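Local coordinates for 336aa long hypothetical dTDP-glucose 4,6-dehydratase (Pyrococcus horikoshii, PDB 2HUN), which binds NAD(+) and probably acts as a dTDP-glucose 4,6-dehydratase, a lyase of nucleotide-sugar metabolism, at residues Val76-Leu82 / Val120-Val125; Val69-Arg74 / Ser112-Asn117; Val214-Leu218 / Ser243-Thr249; Asp128-Gly132 / Arg280-Asp284. One frame throughout, in Å; residues are numbered along the deposited sequence.

Contact 1. Residues Val76-Leu82 / Val120-Val125. With NAD (nicotinamide-adenine-dinucleotide), chain C.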
# COMPACT_ATOMS: atom_id res chain seq x y z
N VAL A 76 -12.30 -19.04 15.01
CA VAL A 76 -10.91 -19.24 15.42
C VAL A 76 -10.42 -18.21 16.43
O VAL A 76 -11.06 -17.19 16.65
CB VAL A 76 -9.95 -19.25 14.21
CG1 VAL A 76 -10.27 -20.42 13.29
CG2 VAL A 76 -10.06 -17.93 13.46
N ASP A 77 -9.27 -18.50 17.05
CA ASP A 77 -8.66 -17.61 18.03
C ASP A 77 -7.56 -16.79 17.38
O ASP A 77 -7.20 -15.71 17.87
CB ASP A 77 -8.04 -18.42 19.17
CG ASP A 77 -9.05 -19.30 19.86
OD1 ASP A 77 -9.99 -18.76 20.47
OD2 ASP A 77 -8.90 -20.53 19.79
N GLY A 78 -7.02 -17.31 16.28
CA GLY A 78 -5.95 -16.61 15.59
C GLY A 78 -6.00 -16.86 14.09
O GLY A 78 -6.54 -17.87 13.64
N VAL A 79 -5.43 -15.93 13.33
CA VAL A 79 -5.40 -16.02 11.88
C VAL A 79 -3.99 -15.70 11.38
O VAL A 79 -3.47 -14.62 11.63
CB VAL A 79 -6.38 -15.02 11.23
CG1 VAL A 79 -6.26 -15.10 9.72
CG2 VAL A 79 -7.81 -15.33 11.67
N VAL A 80 -3.38 -16.66 10.67
CA VAL A 80 -2.05 -16.47 10.11
C VAL A 80 -2.26 -16.45 8.60
O VAL A 80 -2.55 -17.47 7.99
CB VAL A 80 -1.11 -17.63 10.51
CG1 VAL A 80 0.24 -17.46 9.84
CG2 VAL A 80 -0.94 -17.64 12.03
N HIS A 81 -2.11 -15.26 8.01
CA HIS A 81 -2.36 -14.96 6.59
C HIS A 81 -1.14 -15.17 5.65
O HIS A 81 -0.34 -14.28 5.42
CB HIS A 81 -2.84 -13.51 6.49
CG HIS A 81 -3.39 -13.25 5.11
ND1 HIS A 81 -4.16 -14.13 4.44
CD2 HIS A 81 -3.23 -12.11 4.32
CE1 HIS A 81 -4.46 -13.54 3.27
NE2 HIS A 81 -3.92 -12.32 3.17
N LEU A 82 -1.01 -16.35 5.03
CA LEU A 82 0.08 -16.60 4.10
C LEU A 82 -0.36 -16.58 2.64
O LEU A 82 0.46 -16.44 1.74
CB LEU A 82 0.74 -17.94 4.42
CG LEU A 82 1.47 -17.96 5.77
CD1 LEU A 82 1.09 -19.22 6.54
CD2 LEU A 82 2.96 -17.89 5.53
N VAL A 120 -9.94 -11.42 17.37
CA VAL A 120 -9.08 -12.48 16.85
C VAL A 120 -7.65 -11.96 16.65
O VAL A 120 -7.45 -10.82 16.25
CB VAL A 120 -9.61 -13.03 15.50
CG1 VAL A 120 -9.35 -12.03 14.38
CG2 VAL A 120 -8.97 -14.37 15.18
N ARG A 121 -6.66 -12.80 16.95
CA ARG A 121 -5.26 -12.41 16.78
C ARG A 121 -4.90 -12.63 15.32
O ARG A 121 -4.95 -13.75 14.83
CB ARG A 121 -4.36 -13.25 17.70
CG ARG A 121 -2.86 -13.02 17.50
CD ARG A 121 -2.47 -11.56 17.68
NE ARG A 121 -1.03 -11.38 17.49
CZ ARG A 121 -0.46 -10.23 17.12
NH1 ARG A 121 -1.20 -9.16 16.91
NH2 ARG A 121 0.86 -10.17 16.98
N PHE A 122 -4.52 -11.56 14.63
CA PHE A 122 -4.20 -11.62 13.21
C PHE A 122 -2.74 -11.30 12.85
O PHE A 122 -2.21 -10.28 13.26
CB PHE A 122 -5.13 -10.67 12.47
CG PHE A 122 -4.87 -10.54 11.00
CD1 PHE A 122 -4.94 -11.65 10.15
CD2 PHE A 122 -4.61 -9.30 10.44
CE1 PHE A 122 -4.77 -11.51 8.77
CE2 PHE A 122 -4.43 -9.15 9.08
CZ PHE A 122 -4.51 -10.25 8.23
N VAL A 123 -2.11 -12.19 12.09
CA VAL A 123 -0.74 -11.98 11.64
C VAL A 123 -0.75 -11.97 10.12
O VAL A 123 -1.11 -12.96 9.48
CB VAL A 123 0.21 -13.10 12.13
CG1 VAL A 123 1.56 -12.95 11.43
CG2 VAL A 123 0.39 -13.02 13.64
N HIS A 124 -0.35 -10.84 9.54
CA HIS A 124 -0.29 -10.65 8.09
C HIS A 124 1.15 -10.89 7.65
O HIS A 124 2.06 -10.16 8.07
CB HIS A 124 -0.71 -9.20 7.76
CG HIS A 124 -0.69 -8.87 6.30
ND1 HIS A 124 -1.62 -9.38 5.41
CD2 HIS A 124 0.10 -8.05 5.58
CE1 HIS A 124 -1.40 -8.87 4.21
NE2 HIS A 124 -0.36 -8.07 4.29
N VAL A 125 1.35 -11.91 6.81
CA VAL A 125 2.68 -12.25 6.31
C VAL A 125 2.99 -11.48 5.02
O VAL A 125 2.23 -11.53 4.04
CB VAL A 125 2.81 -13.78 6.06
CG1 VAL A 125 4.25 -14.12 5.63
CG2 VAL A 125 2.47 -14.54 7.33
PA NAD C . 3.41 -20.39 -2.35
O1A NAD C . 3.24 -19.84 -3.71
O2A NAD C . 4.20 -21.63 -2.15
O5B NAD C . 1.94 -20.66 -1.77
C5B NAD C . 0.91 -19.67 -1.72
C4B NAD C . -0.32 -20.43 -1.21
O4B NAD C . -1.44 -19.54 -1.06
C3B NAD C . -0.75 -21.53 -2.23
O3B NAD C . -1.03 -22.76 -1.55
C2B NAD C . -1.96 -20.88 -2.94
O2B NAD C . -2.92 -21.78 -3.50
C1B NAD C . -2.54 -20.00 -1.83
N9A NAD C . -3.30 -18.83 -2.33
C8A NAD C . -2.90 -17.88 -3.19
N7A NAD C . -3.88 -17.00 -3.38
C5A NAD C . -4.92 -17.38 -2.64
C6A NAD C . -6.23 -16.87 -2.41
N6A NAD C . -6.70 -15.77 -3.00
N1A NAD C . -7.06 -17.59 -1.52
C2A NAD C . -6.59 -18.76 -0.90
N3A NAD C . -5.36 -19.24 -1.11
C4A NAD C . -4.55 -18.55 -1.96
O3 NAD C . 4.23 -19.26 -1.59
PN NAD C . 4.87 -19.07 -0.16
O1N NAD C . 6.31 -18.86 -0.48
O2N NAD C . 4.59 -20.22 0.73
O5D NAD C . 4.31 -17.64 0.36
C5D NAD C . 3.60 -17.45 1.58
C4D NAD C . 3.62 -15.94 1.95
O4D NAD C . 4.94 -15.54 2.36
C3D NAD C . 3.20 -15.04 0.78
O3D NAD C . 2.31 -14.02 1.29
C2D NAD C . 4.55 -14.45 0.27
O2D NAD C . 4.33 -13.16 -0.30
C1D NAD C . 5.37 -14.43 1.55
N1N NAD C . 6.83 -14.52 1.36
C2N NAD C . 7.47 -15.70 0.85
C3N NAD C . 8.87 -15.71 0.71
C7N NAD C . 9.62 -16.95 0.18
O7N NAD C . 10.86 -16.97 0.25
N7N NAD C . 8.94 -17.98 -0.31
C4N NAD C . 9.63 -14.56 1.06
C5N NAD C . 8.98 -13.41 1.55
C6N NAD C . 7.59 -13.38 1.71
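Val79 stands at the middle of the pairing between Val76-Leu82 and Val120-Val125: its N donates to Arg121 O at 2.7 Å, and its O receives Val123 N at 2.8 Å. His81 repeats the pattern, with N bonded to Val123 O and O receiving Val125 N. Val79 thus bonds the residues before and after Phe122, and His81 those round His124, which with axes 7° apart marks a parallel pair. On the face carrying Val79, His81, Phe122 and His124, the Phe122 ring leans across to bring CE1 within 3.6 Å of His81 CB, while its CD1 meets Val79 CG1. The two imidazoles lie side by side, rim to rim with planes 27° apart, His81 CD2 reaching the edge of the other ring at His124 ND1 (3.4 Å). Further out, Thr9 and Thr106 hold the two nitrogens of His81, and Ser158 takes His124 NE2, which probably holds both rings in their rotation. At the C-terminal ends, Leu82 CD2 packs on Val125 CG2 (3.8 Å), Leu82 O accepts a hydrogen bond from the NAD ribose hydroxyl O3D (3.1 Å), and Val125 CG1 lies near NAD O4D. Binding a dinucleotide at the C-terminal edge of central parallel strands is the hallmark of the Rossmann fold.

Contact 2. Residues Val69-Arg74 / Ser112-Asn117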
# COMPACT_ATOMS: atom_id res chain seq x y z
N VAL A 69 -15.19 -17.16 3.96
CA VAL A 69 -14.18 -16.73 4.93
C VAL A 69 -14.73 -16.26 6.28
O VAL A 69 -14.17 -16.59 7.33
CB VAL A 69 -13.29 -15.61 4.33
CG1 VAL A 69 -12.33 -15.08 5.38
CG2 VAL A 69 -12.52 -16.16 3.15
N LYS A 70 -15.83 -15.50 6.27
CA LYS A 70 -16.40 -15.00 7.52
C LYS A 70 -16.74 -16.14 8.47
O LYS A 70 -16.54 -16.03 9.68
CB LYS A 70 -17.65 -14.14 7.24
CG LYS A 70 -18.91 -14.92 6.86
CD LYS A 70 -20.02 -13.97 6.46
CE LYS A 70 -21.34 -14.68 6.18
NZ LYS A 70 -21.96 -15.23 7.42
N GLU A 71 -17.25 -17.24 7.92
CA GLU A 71 -17.63 -18.39 8.74
C GLU A 71 -16.41 -18.99 9.44
O GLU A 71 -16.50 -19.43 10.59
CB GLU A 71 -18.30 -19.45 7.86
CG GLU A 71 -19.40 -18.88 6.98
CD GLU A 71 -20.70 -18.64 7.72
OE1 GLU A 71 -20.67 -18.27 8.91
OE2 GLU A 71 -21.77 -18.82 7.10
N LEU A 72 -15.28 -19.00 8.75
CA LEU A 72 -14.06 -19.55 9.33
C LEU A 72 -13.48 -18.61 10.39
O LEU A 72 -13.06 -19.04 11.46
CB LEU A 72 -13.03 -19.82 8.24
CG LEU A 72 -13.48 -20.75 7.10
CD1 LEU A 72 -12.31 -20.95 6.12
CD2 LEU A 72 -13.96 -22.09 7.66
N VAL A 73 -13.44 -17.31 10.07
CA VAL A 73 -12.90 -16.33 11.01
C VAL A 73 -13.70 -16.31 12.31
O VAL A 73 -13.12 -16.14 13.39
CB VAL A 73 -12.89 -14.91 10.38
CG1 VAL A 73 -12.73 -13.85 11.45
CG2 VAL A 73 -11.73 -14.81 9.39
N ARG A 74 -15.01 -16.49 12.20
CA ARG A 74 -15.90 -16.49 13.36
C ARG A 74 -15.52 -17.52 14.42
O ARG A 74 -15.71 -17.28 15.61
CB ARG A 74 -17.34 -16.82 12.94
CG ARG A 74 -18.04 -15.82 12.08
CD ARG A 74 -19.43 -16.37 11.75
NE ARG A 74 -20.18 -16.62 12.98
CZ ARG A 74 -21.07 -17.60 13.13
NH1 ARG A 74 -21.33 -18.44 12.13
NH2 ARG A 74 -21.70 -17.75 14.29
N SER A 112 -13.90 -9.44 7.31
CA SER A 112 -14.50 -10.54 8.05
C SER A 112 -14.07 -10.45 9.51
O SER A 112 -14.86 -10.72 10.42
CB SER A 112 -14.08 -11.89 7.46
OG SER A 112 -12.72 -12.17 7.72
N ILE A 113 -12.82 -10.06 9.74
CA ILE A 113 -12.33 -9.94 11.11
C ILE A 113 -13.02 -8.83 11.89
O ILE A 113 -13.48 -9.06 13.02
CB ILE A 113 -10.80 -9.71 11.13
CG1 ILE A 113 -10.08 -11.01 10.76
CG2 ILE A 113 -10.37 -9.21 12.51
CD1 ILE A 113 -8.57 -10.86 10.60
N ARG A 114 -13.13 -7.63 11.32
CA ARG A 114 -13.76 -6.52 12.03
C ARG A 114 -15.28 -6.64 12.09
O ARG A 114 -15.91 -6.09 12.99
CB ARG A 114 -13.35 -5.17 11.41
CG ARG A 114 -13.93 -4.84 10.04
CD ARG A 114 -15.24 -4.05 10.15
NE ARG A 114 -15.73 -3.64 8.83
CZ ARG A 114 -16.83 -2.91 8.62
NH1 ARG A 114 -17.56 -2.49 9.65
NH2 ARG A 114 -17.19 -2.60 7.38
N ARG A 115 -15.88 -7.35 11.14
CA ARG A 115 -17.33 -7.51 11.13
C ARG A 115 -17.78 -8.67 12.02
O ARG A 115 -18.82 -8.58 12.68
CB ARG A 115 -17.84 -7.73 9.70
CG ARG A 115 -17.70 -6.52 8.80
CD ARG A 115 -18.11 -6.83 7.37
NE ARG A 115 -19.46 -7.38 7.28
CZ ARG A 115 -20.12 -7.59 6.14
NH1 ARG A 115 -19.57 -7.27 4.98
NH2 ARG A 115 -21.33 -8.12 6.17
N GLU A 116 -16.99 -9.74 12.07
CA GLU A 116 -17.35 -10.92 12.86
C GLU A 116 -16.63 -11.15 14.18
O GLU A 116 -17.25 -11.56 15.16
CB GLU A 116 -17.17 -12.18 12.01
CG GLU A 116 -18.07 -12.30 10.80
CD GLU A 116 -19.51 -12.65 11.17
OE1 GLU A 116 -19.77 -12.95 12.36
OE2 GLU A 116 -20.37 -12.62 10.27
N ASN A 117 -15.32 -10.91 14.22
CA ASN A 117 -14.56 -11.18 15.43
C ASN A 117 -13.33 -10.29 15.58
O ASN A 117 -12.19 -10.74 15.41
CB ASN A 117 -14.13 -12.65 15.40
CG ASN A 117 -13.50 -13.11 16.70
OD1 ASN A 117 -13.77 -12.54 17.75
ND2 ASN A 117 -12.66 -14.13 16.63
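Apolar contact between Val69-Arg74 and Ser112-Asn117 centres on Val73, whose two methyls divide the work. CG1, held anti to the backbone N (chi1 163°), lies 3.9 Å from Ile113 CG1, while CG2 comes to 3.3 Å from Ser112 OG. That hydroxyl is also approached by Val69 CG1 at 3.8 Å, so two valine methyls of the 69-74 helix reach it; its polar need is met within its own helix by Leu109 O. The small serine lets the backbones come close, with Lys70 CA and Ser112 CA 4.9 Å apart although the short helix axes stay 9.2 Å apart. These axes cross at -62°. Helices 66-74 and 96-116 each lead into a strand of the parallel sheet and lie beside each other against it, the layered alpha/beta arrangement of a Rossmann fold; Val73 also touches Leu7 of strand 5-9, and Ile113 touches Val120.

The charged contacts form the outer part, around the bent side chain of Glu116. Its OE1 lies 3.7 Å from Arg74 NE, a long salt bridge, with guanidinium and carboxylate planes 49° apart. Its OE2 stands 4.2 Å from Lys70 NZ, beyond salt-bridge range but of opposite charge. Cut back to an alanine, Glu116 is likely to leave Arg74 NE without its acid across the helices, and Lys70 CB without the CG that packs on it. Within its own helix, Arg74 NH1 also bonds Glu71 OE1 in the guanidinium plane (3.3 Å), so the arginine faces two acids.

Contact 3. Residues Val214-Leu218 / Ser243-Thr249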
# COMPACT_ATOMS: atom_id res chain seq x y z
N VAL A 214 23.74 -9.46 -3.28
CA VAL A 214 23.14 -10.50 -2.46
C VAL A 214 21.67 -10.55 -2.10
O VAL A 214 20.88 -9.65 -2.37
CB VAL A 214 23.92 -10.59 -1.15
CG1 VAL A 214 25.41 -10.70 -1.44
CG2 VAL A 214 23.65 -9.35 -0.30
N ARG A 215 21.34 -11.68 -1.47
CA ARG A 215 20.01 -11.97 -0.97
C ARG A 215 20.22 -12.61 0.39
O ARG A 215 21.22 -13.29 0.62
CB ARG A 215 19.25 -12.93 -1.89
CG ARG A 215 18.57 -12.24 -3.05
CD ARG A 215 17.56 -13.14 -3.75
NE ARG A 215 18.19 -14.29 -4.41
CZ ARG A 215 17.53 -15.13 -5.19
NH1 ARG A 215 16.23 -14.96 -5.41
NH2 ARG A 215 18.17 -16.14 -5.77
N ASP A 216 19.29 -12.36 1.30
CA ASP A 216 19.36 -12.92 2.63
C ASP A 216 18.60 -14.25 2.59
O ASP A 216 17.51 -14.33 2.03
CB ASP A 216 18.72 -11.97 3.64
CG ASP A 216 18.87 -12.44 5.07
OD1 ASP A 216 20.02 -12.53 5.55
OD2 ASP A 216 17.84 -12.73 5.72
N TRP A 217 19.19 -15.29 3.16
CA TRP A 217 18.54 -16.59 3.18
C TRP A 217 18.13 -16.97 4.59
O TRP A 217 18.94 -16.97 5.51
CB TRP A 217 19.46 -17.65 2.57
CG TRP A 217 19.72 -17.38 1.11
CD1 TRP A 217 20.76 -16.69 0.57
CD2 TRP A 217 18.84 -17.69 0.02
NE1 TRP A 217 20.59 -16.54 -0.78
CE2 TRP A 217 19.42 -17.15 -1.15
CE3 TRP A 217 17.62 -18.37 -0.08
CZ2 TRP A 217 18.81 -17.28 -2.41
CZ3 TRP A 217 17.02 -18.49 -1.33
CH2 TRP A 217 17.62 -17.95 -2.48
N LEU A 218 16.85 -17.28 4.74
CA LEU A 218 16.28 -17.65 6.03
C LEU A 218 15.68 -19.05 6.00
O LEU A 218 14.77 -19.31 5.21
CB LEU A 218 15.20 -16.63 6.41
CG LEU A 218 14.37 -16.81 7.68
CD1 LEU A 218 15.24 -16.60 8.89
CD2 LEU A 218 13.22 -15.81 7.67
N SER A 243 14.80 -11.50 9.33
CA SER A 243 15.95 -11.80 8.50
C SER A 243 17.03 -12.51 9.31
O SER A 243 17.20 -12.27 10.51
CB SER A 243 16.52 -10.51 7.89
OG SER A 243 16.99 -9.63 8.90
N ALA A 244 17.78 -13.37 8.64
CA ALA A 244 18.83 -14.14 9.30
C ALA A 244 20.19 -13.47 9.29
O ALA A 244 21.08 -13.87 10.04
CB ALA A 244 18.92 -15.51 8.66
N GLY A 245 20.37 -12.45 8.45
CA GLY A 245 21.65 -11.80 8.37
C GLY A 245 22.64 -12.71 7.66
O GLY A 245 23.82 -12.76 8.00
N GLU A 246 22.15 -13.45 6.68
CA GLU A 246 22.97 -14.38 5.91
C GLU A 246 22.85 -13.98 4.45
O GLU A 246 22.21 -14.67 3.65
CB GLU A 246 22.46 -15.83 6.06
CG GLU A 246 22.50 -16.42 7.48
CD GLU A 246 23.91 -16.66 7.99
OE1 GLU A 246 24.86 -16.57 7.19
OE2 GLU A 246 24.06 -16.95 9.20
N GLU A 247 23.44 -12.84 4.10
CA GLU A 247 23.37 -12.34 2.73
C GLU A 247 24.46 -12.97 1.90
O GLU A 247 25.65 -12.83 2.19
CB GLU A 247 23.47 -10.82 2.73
CG GLU A 247 22.34 -10.19 3.53
CD GLU A 247 22.38 -8.68 3.55
OE1 GLU A 247 23.36 -8.08 3.07
OE2 GLU A 247 21.41 -8.08 4.06
N LYS A 248 24.04 -13.68 0.86
CA LYS A 248 24.98 -14.36 -0.02
C LYS A 248 24.58 -14.27 -1.48
O LYS A 248 23.42 -14.00 -1.81
CB LYS A 248 25.07 -15.83 0.38
CG LYS A 248 25.51 -16.07 1.81
CD LYS A 248 25.46 -17.53 2.18
CE LYS A 248 25.93 -17.75 3.61
NZ LYS A 248 27.34 -17.31 3.80
N THR A 249 25.55 -14.48 -2.36
CA THR A 249 25.31 -14.46 -3.79
C THR A 249 25.02 -15.90 -4.19
O THR A 249 25.31 -16.82 -3.43
CB THR A 249 26.54 -13.98 -4.54
OG1 THR A 249 27.64 -14.88 -4.30
CG2 THR A 249 26.92 -12.60 -4.07
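Asp216 carries the tight part of the contact between Val214-Leu218 and Ser243-Thr249. The chi1 of -175° turns CG away from the backbone N and carries the carboxylate to the turn of Ser243-Glu246, where it bonds Glu246 N through OD1 and Ala244 N through OD2. Glu246 N meets OD1 at 2.6 Å nearly along the C-O axis, and Ala244 N meets the syn lone pair of OD2 at 3.0 Å. OD2 has a further partner in Thr179, so this buried charge is gripped from the turn and from strand 172-182. Alongside, Ala244 CB packs on Leu218 CD1 at 3.8 Å.

Two paired bonds, Arg215 N to Lys248 O and Lys248 N to Arg215 O (2.9 Å), identify an antiparallel hydrogen-bonded pair, followed by the non-hydrogen-bonded pair Asp216 and Glu247. Strand 247-248 is thereby added antiparallel to strand 215-219, which itself runs parallel to strand 172-182 of the main sheet.

Toward Val214, where the residues are partly exposed, the side chains meet without bonds, mostly through carbons. Val214 CG2 approaches Glu247 CB at 3.4 Å, the side chains crossing at about a right angle, while CG1 meets Thr249 CG2 at 3.6 Å. The Glu247 carboxylate turns to Arg280 and Ser282, and Lys248 touches Phe300 and, on helix 250-260, Val253 and Ile256.

Contact 4. Residues Asp128-Gly132 / Arg280-Asp284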
# COMPACT_ATOMS: atom_id res chain seq x y z
N ASP A 128 10.09 -8.80 2.03
CA ASP A 128 11.17 -7.83 2.07
C ASP A 128 11.19 -7.02 0.78
O ASP A 128 11.81 -5.95 0.70
CB ASP A 128 12.52 -8.54 2.27
CG ASP A 128 12.90 -9.47 1.10
OD1 ASP A 128 12.00 -9.95 0.38
OD2 ASP A 128 14.11 -9.73 0.92
N GLU A 129 10.48 -7.51 -0.24
CA GLU A 129 10.43 -6.82 -1.52
C GLU A 129 9.62 -5.53 -1.49
O GLU A 129 9.75 -4.70 -2.39
CB GLU A 129 9.88 -7.74 -2.61
CG GLU A 129 10.87 -8.81 -3.08
CD GLU A 129 10.35 -9.60 -4.27
OE1 GLU A 129 10.17 -9.00 -5.35
OE2 GLU A 129 10.12 -10.81 -4.13
N VAL A 130 8.78 -5.34 -0.47
CA VAL A 130 7.98 -4.12 -0.41
C VAL A 130 8.86 -2.87 -0.35
O VAL A 130 8.47 -1.82 -0.85
CB VAL A 130 7.03 -4.11 0.81
CG1 VAL A 130 5.92 -5.13 0.61
CG2 VAL A 130 7.81 -4.39 2.09
N TYR A 131 10.04 -2.99 0.25
CA TYR A 131 10.98 -1.88 0.37
C TYR A 131 11.80 -1.56 -0.88
O TYR A 131 12.44 -0.51 -0.95
CB TYR A 131 12.01 -2.18 1.46
CG TYR A 131 11.46 -2.41 2.84
CD1 TYR A 131 11.07 -1.33 3.65
CD2 TYR A 131 11.36 -3.70 3.37
CE1 TYR A 131 10.60 -1.54 4.94
CE2 TYR A 131 10.89 -3.91 4.67
CZ TYR A 131 10.52 -2.83 5.45
OH TYR A 131 10.07 -3.03 6.73
N GLY A 132 11.79 -2.45 -1.85
CA GLY A 132 12.60 -2.21 -3.04
C GLY A 132 14.05 -2.50 -2.72
O GLY A 132 14.37 -2.92 -1.60
N ARG A 280 19.98 -5.85 -4.70
CA ARG A 280 20.14 -6.32 -3.34
C ARG A 280 18.94 -5.91 -2.47
O ARG A 280 18.44 -4.79 -2.54
CB ARG A 280 21.42 -5.70 -2.77
CG ARG A 280 21.62 -5.96 -1.27
CD ARG A 280 23.01 -5.51 -0.78
NE ARG A 280 23.19 -5.79 0.66
CZ ARG A 280 22.77 -4.84 1.53
NH1 ARG A 280 22.20 -3.73 1.11
NH2 ARG A 280 22.92 -5.05 2.85
N TYR A 281 18.48 -6.85 -1.66
CA TYR A 281 17.37 -6.64 -0.75
C TYR A 281 17.93 -6.93 0.62
O TYR A 281 18.63 -7.93 0.79
CB TYR A 281 16.23 -7.60 -1.08
CG TYR A 281 15.58 -7.30 -2.40
CD1 TYR A 281 14.51 -6.41 -2.49
CD2 TYR A 281 16.05 -7.88 -3.58
CE1 TYR A 281 13.91 -6.11 -3.71
CE2 TYR A 281 15.46 -7.59 -4.81
CZ TYR A 281 14.40 -6.70 -4.87
OH TYR A 281 13.81 -6.42 -6.07
N SER A 282 17.66 -6.07 1.59
CA SER A 282 18.20 -6.28 2.92
C SER A 282 17.29 -5.71 4.01
O SER A 282 16.90 -4.55 3.96
CB SER A 282 19.59 -5.65 3.01
OG SER A 282 20.21 -5.95 4.25
N LEU A 283 16.96 -6.55 4.99
CA LEU A 283 16.10 -6.15 6.09
C LEU A 283 16.84 -6.08 7.42
O LEU A 283 17.67 -6.93 7.73
CB LEU A 283 14.93 -7.13 6.25
CG LEU A 283 13.99 -7.39 5.08
CD1 LEU A 283 12.77 -8.14 5.60
CD2 LEU A 283 13.56 -6.08 4.45
N ASP A 284 16.52 -5.04 8.18
CA ASP A 284 17.09 -4.82 9.50
C ASP A 284 16.06 -5.46 10.44
O ASP A 284 14.97 -4.92 10.62
CB ASP A 284 17.17 -3.32 9.79
CG ASP A 284 17.67 -3.01 11.19
OD1 ASP A 284 17.42 -3.81 12.12
OD2 ASP A 284 18.30 -1.94 11.37
O HOH W 1 14.70 -4.73 0.71
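This is a largely apolar, buried loop-to-loop contact: Asp128-Gly132 follows strand 121-127, and Arg280-Asp284 precedes helix 286-292. Leu283 supplies the inner half. Its branched end reaches Asp128 CB with CD1 at 3.4 Å, and its other methyl, CD2, approaches the Tyr131 ring at CD2, also at 3.4 Å, the two side chains crossing at about a right angle. Shortening Leu283 to an alanine removes both methyls and is likely to open a gap beside Asp128 CB and the CD2 side of the Tyr131 ring, where they now pack. Tyr131 is positioned independently by its hydroxyl, which bonds Asn241 and Arg177.

Tyr281 supplies the outer half. Glu129 CG sits over one face of its ring, 4.1 Å from CE1, and Gly132 O lies 3.6 Å from CD1; Asp128 OD2 approaches Tyr281 CB. A water links the backbones, donating to Asp128 O (3.1 Å) and Gly132 O (3.0 Å) and weakly accepting from Ser282 N.

Glu129 also touches Tyr151, an NAD-binding residue, and the Asp128 side chain lies about 5 Å from the cofactor. The position, just beyond the C-terminal end of a central Rossmann strand and beside the cofactor, is consistent with the active-site cleft of an extended short-chain dehydrogenase/reductase, the family of the dTDP-glucose 4,6-dehydratases.

Overall arrangement
Contacts 1 and 2 are neighbours in the Rossmann part, their centres 11 Å apart: helices 66-74 and 96-116 lead into the strands of contact 1, and Val120 CG1 meets Ile113 CG2 at 3.5 Å. Contacts 3 and 4 form a second pair, also 11 Å between centres, contact 3 being nested in the chain loop that contact 4 closes; Glu247 OE2 probably bonds Ser282 OG (2.5 Å). Contacts 2 and 3 are farthest apart, about 37 Å between centres. NAD lies between the pairs: contact 1 binds its nicotinamide ribose directly, while side chains of contacts 4 and 3 come within about 5 Å (Asp128) and 7 Å (Trp217) of it.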